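Local coordinates for protein thymidylate kinase (Ehrlichia chaffeensis, PDB 3LD9) that probably phosphorylates dTMP to dTDP at the expense of ATP, a step shared by the de novo and salvage routes to dTTP, at residues K34-L45 against K108-I116. Residues are numbered along the deposited sequence; the frame is centred on the assembly and turned at random.
Sequences KTTQSHLLAEYL and KIVICDRFI. With SO4 (sulfate ion), chain E.
The last two residues of the P-loop (Walker A motif), Lys-34 and Thr-35 at the start of helix 34-49, are joined to Asp-113 at the end of strand 109-113, where Arg-114 follows as in the Asp-Arg pair of other thymidylate kinases. Both helix residues belong to the predicted ATP site, and a sulfate, probably from the crystallisation liquor, sits there. The Asp-113 carboxylate is gripped at both oxygens. OD1 offers its syn lone pair to Lys-34 NZ in a salt bridge of 2.8 Å, while OD2 accepts a very short 2.5 Å hydrogen bond from Thr-35 OG1, which arrives on the syn side, 20° out of the carboxylate plane. The lysine chain passes alongside sulfate O2, bends near its end (chi3 -64°) and brings NZ to O4, to which it donates over 3.3 Å. The amides of Lys-34, Thr-35, Gly-31 and Gly-33 bind the anion too, as expected for a loop shaped to hold a nucleotide phosphate. Lys-34 CE lies 3.3 Å above the centre of one face of the Arg-114 guanidinium, whose NH1 is hydrogen-bonded to Ser-118. Behind the site, Ser-38 OG turns back to Thr-35 O (2.6 Å), a carbonyl that also accepts from His-39 ND1 and His-39 N. Farther down the helix the contact becomes apolar: Ile-111 CD1 reaches Ala-42 CA at 3.6 Å and touches Leu-41 CG, and Leu-45 CD1 meets Ile-109 CG2 at 4.1 Å. The axes of 34-45 and 109-113 come within 8.4 Å of each other and run nearly antiparallel (166°). Strand 109-113 lies between strands 54-58 and 22-27 of the parallel sheet; Phe-26 of the latter packs against Ser-38, Leu-41 and Ile-111, while helix 208-220 touches Gln-37 and Leu-40, and helix 81-105 packs on Val-110 and Cys-112.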
# COMPACT_ATOMS: atom_id res chain seq x y z
N LYS A 34 7.84 22.93 -12.20
CA LYS A 34 7.73 21.52 -12.60
C LYS A 34 6.34 20.94 -12.41
O LYS A 34 5.84 20.20 -13.25
CB LYS A 34 8.64 20.60 -11.76
CG LYS A 34 10.12 20.81 -11.84
CD LYS A 34 10.83 19.82 -10.92
CE LYS A 34 10.49 20.05 -9.41
NZ LYS A 34 9.04 19.62 -8.97
N THR A 35 5.78 21.19 -11.23
CA THR A 35 4.50 20.62 -10.84
C THR A 35 3.38 21.14 -11.72
O THR A 35 2.57 20.34 -12.22
CB THR A 35 4.20 20.89 -9.35
OG1 THR A 35 5.14 20.14 -8.58
CG2 THR A 35 2.75 20.46 -8.97
N THR A 36 3.37 22.46 -11.93
CA THR A 36 2.36 23.12 -12.80
C THR A 36 2.46 22.58 -14.22
O THR A 36 1.44 22.19 -14.79
CB THR A 36 2.51 24.65 -12.79
OG1 THR A 36 2.21 25.13 -11.48
CG2 THR A 36 1.58 25.35 -13.81
N GLN A 37 3.68 22.55 -14.76
CA GLN A 37 3.90 22.08 -16.12
C GLN A 37 3.50 20.63 -16.25
O GLN A 37 2.93 20.24 -17.29
CB GLN A 37 5.35 22.28 -16.54
CG GLN A 37 5.72 23.78 -16.70
CD GLN A 37 4.86 24.51 -17.73
OE1 GLN A 37 4.42 23.93 -18.72
NE2 GLN A 37 4.60 25.78 -17.50
N SER A 38 3.76 19.83 -15.20
CA SER A 38 3.37 18.43 -15.27
C SER A 38 1.85 18.29 -15.31
O SER A 38 1.34 17.46 -16.09
CB SER A 38 3.98 17.63 -14.11
OG SER A 38 3.32 17.97 -12.93
N HIS A 39 1.12 19.09 -14.51
CA HIS A 39 -0.36 19.10 -14.53
C HIS A 39 -0.92 19.54 -15.88
O HIS A 39 -1.86 18.93 -16.40
CB HIS A 39 -0.96 20.02 -13.43
CG HIS A 39 -1.20 19.32 -12.13
ND1 HIS A 39 -0.26 19.25 -11.12
CD2 HIS A 39 -2.28 18.61 -11.69
CE1 HIS A 39 -0.74 18.55 -10.11
NE2 HIS A 39 -1.97 18.15 -10.42
N LEU A 40 -0.33 20.58 -16.45
CA LEU A 40 -0.78 21.12 -17.73
C LEU A 40 -0.59 20.12 -18.86
O LEU A 40 -1.49 19.94 -19.68
CB LEU A 40 -0.05 22.43 -18.07
CG LEU A 40 -0.35 23.63 -17.16
CD1 LEU A 40 0.57 24.79 -17.53
CD2 LEU A 40 -1.80 24.05 -17.30
N LEU A 41 0.56 19.47 -18.92
CA LEU A 41 0.78 18.45 -19.94
C LEU A 41 -0.18 17.26 -19.76
O LEU A 41 -0.66 16.70 -20.76
CB LEU A 41 2.23 17.96 -19.93
CG LEU A 41 2.59 17.00 -21.06
CD1 LEU A 41 2.37 17.71 -22.42
CD2 LEU A 41 4.03 16.42 -20.91
N ALA A 42 -0.45 16.89 -18.50
CA ALA A 42 -1.40 15.79 -18.20
C ALA A 42 -2.80 16.11 -18.75
O ALA A 42 -3.46 15.25 -19.33
CB ALA A 42 -1.48 15.53 -16.70
N GLU A 43 -3.24 17.34 -18.59
CA GLU A 43 -4.51 17.78 -19.14
C GLU A 43 -4.45 17.74 -20.66
O GLU A 43 -5.32 17.18 -21.32
CB GLU A 43 -4.83 19.18 -18.68
CG GLU A 43 -5.13 19.27 -17.20
CD GLU A 43 -5.18 20.71 -16.70
OE1 GLU A 43 -4.93 20.93 -15.49
OE2 GLU A 43 -5.46 21.62 -17.53
N TYR A 44 -3.40 18.33 -21.21
CA TYR A 44 -3.21 18.39 -22.66
C TYR A 44 -3.25 16.97 -23.32
O TYR A 44 -3.96 16.75 -24.31
CB TYR A 44 -1.91 19.12 -23.01
CG TYR A 44 -1.67 19.19 -24.50
CD1 TYR A 44 -2.47 19.99 -25.31
CD2 TYR A 44 -0.69 18.43 -25.10
CE1 TYR A 44 -2.28 20.02 -26.66
CE2 TYR A 44 -0.50 18.44 -26.44
CZ TYR A 44 -1.29 19.25 -27.23
OH TYR A 44 -1.08 19.27 -28.58
N LEU A 45 -2.50 16.03 -22.75
CA LEU A 45 -2.45 14.68 -23.28
C LEU A 45 -3.71 13.85 -22.96
O LEU A 45 -4.08 12.97 -23.75
CB LEU A 45 -1.16 13.98 -22.82
CG LEU A 45 0.13 14.60 -23.34
CD1 LEU A 45 1.38 13.86 -22.83
CD2 LEU A 45 0.16 14.67 -24.88
N LYS A 108 0.40 2.90 -21.64
CA LYS A 108 -0.08 4.24 -21.24
C LYS A 108 1.04 5.25 -21.22
O LYS A 108 2.20 4.91 -21.28
CB LYS A 108 -0.75 4.20 -19.87
CG LYS A 108 -1.91 3.23 -19.82
CD LYS A 108 -2.56 3.13 -18.45
CE LYS A 108 -3.86 2.35 -18.57
NZ LYS A 108 -4.43 2.01 -17.24
N ILE A 109 0.66 6.52 -21.15
CA ILE A 109 1.60 7.61 -20.97
C ILE A 109 1.74 7.90 -19.46
O ILE A 109 0.73 8.13 -18.75
CB ILE A 109 1.08 8.90 -21.69
CG1 ILE A 109 0.97 8.70 -23.22
CG2 ILE A 109 1.95 10.12 -21.38
CD1 ILE A 109 -0.13 9.59 -23.89
N VAL A 110 2.97 7.88 -18.96
CA VAL A 110 3.24 8.25 -17.58
C VAL A 110 3.97 9.59 -17.54
O VAL A 110 4.97 9.77 -18.22
CB VAL A 110 4.10 7.17 -16.87
CG1 VAL A 110 4.56 7.66 -15.47
CG2 VAL A 110 3.37 5.81 -16.81
N ILE A 111 3.47 10.51 -16.72
CA ILE A 111 4.14 11.79 -16.46
C ILE A 111 4.53 11.82 -14.98
O ILE A 111 3.67 11.78 -14.13
CB ILE A 111 3.21 12.99 -16.80
CG1 ILE A 111 2.76 12.94 -18.26
CG2 ILE A 111 3.91 14.33 -16.53
CD1 ILE A 111 1.55 13.86 -18.63
N CYS A 112 5.82 11.90 -14.69
CA CYS A 112 6.30 11.95 -13.33
C CYS A 112 6.95 13.26 -13.00
O CYS A 112 7.94 13.64 -13.63
CB CYS A 112 7.31 10.81 -13.04
SG CYS A 112 7.62 10.66 -11.26
N ASP A 113 6.41 13.94 -11.99
CA ASP A 113 6.91 15.19 -11.43
C ASP A 113 8.03 14.88 -10.41
O ASP A 113 7.74 14.42 -9.30
CB ASP A 113 5.72 15.96 -10.80
CG ASP A 113 6.13 17.20 -9.99
OD1 ASP A 113 7.30 17.67 -10.05
OD2 ASP A 113 5.22 17.73 -9.28
N ARG A 114 9.28 15.11 -10.83
CA ARG A 114 10.52 14.72 -10.12
C ARG A 114 10.84 13.23 -10.25
O ARG A 114 9.99 12.39 -10.06
CB ARG A 114 10.57 15.12 -8.60
CG ARG A 114 10.36 16.62 -8.24
CD ARG A 114 10.93 16.92 -6.76
NE ARG A 114 11.13 18.36 -6.43
CZ ARG A 114 12.21 19.13 -6.76
NH1 ARG A 114 13.23 18.63 -7.50
NH2 ARG A 114 12.26 20.42 -6.40
N PHE A 115 12.09 12.91 -10.58
CA PHE A 115 12.51 11.53 -10.78
C PHE A 115 14.03 11.46 -10.61
O PHE A 115 14.58 12.19 -9.81
CB PHE A 115 12.07 11.04 -12.16
CG PHE A 115 12.01 9.54 -12.29
CD1 PHE A 115 11.30 8.78 -11.39
CD2 PHE A 115 12.65 8.90 -13.35
CE1 PHE A 115 11.26 7.41 -11.50
CE2 PHE A 115 12.57 7.52 -13.48
CZ PHE A 115 11.87 6.78 -12.53
N ILE A 116 14.70 10.60 -11.38
CA ILE A 116 16.10 10.29 -11.18
C ILE A 116 17.03 11.50 -11.29
O ILE A 116 18.08 11.49 -10.67
CB ILE A 116 16.61 9.21 -12.18
CG1 ILE A 116 16.56 9.72 -13.64
CG2 ILE A 116 15.87 7.88 -11.97
CD1 ILE A 116 16.91 8.66 -14.68
S SO4 E . 8.18 23.31 -8.62
O1 SO4 E . 7.67 24.66 -8.83
O2 SO4 E . 9.26 23.04 -9.56
O3 SO4 E . 8.70 23.18 -7.26
O4 SO4 E . 7.16 22.29 -8.84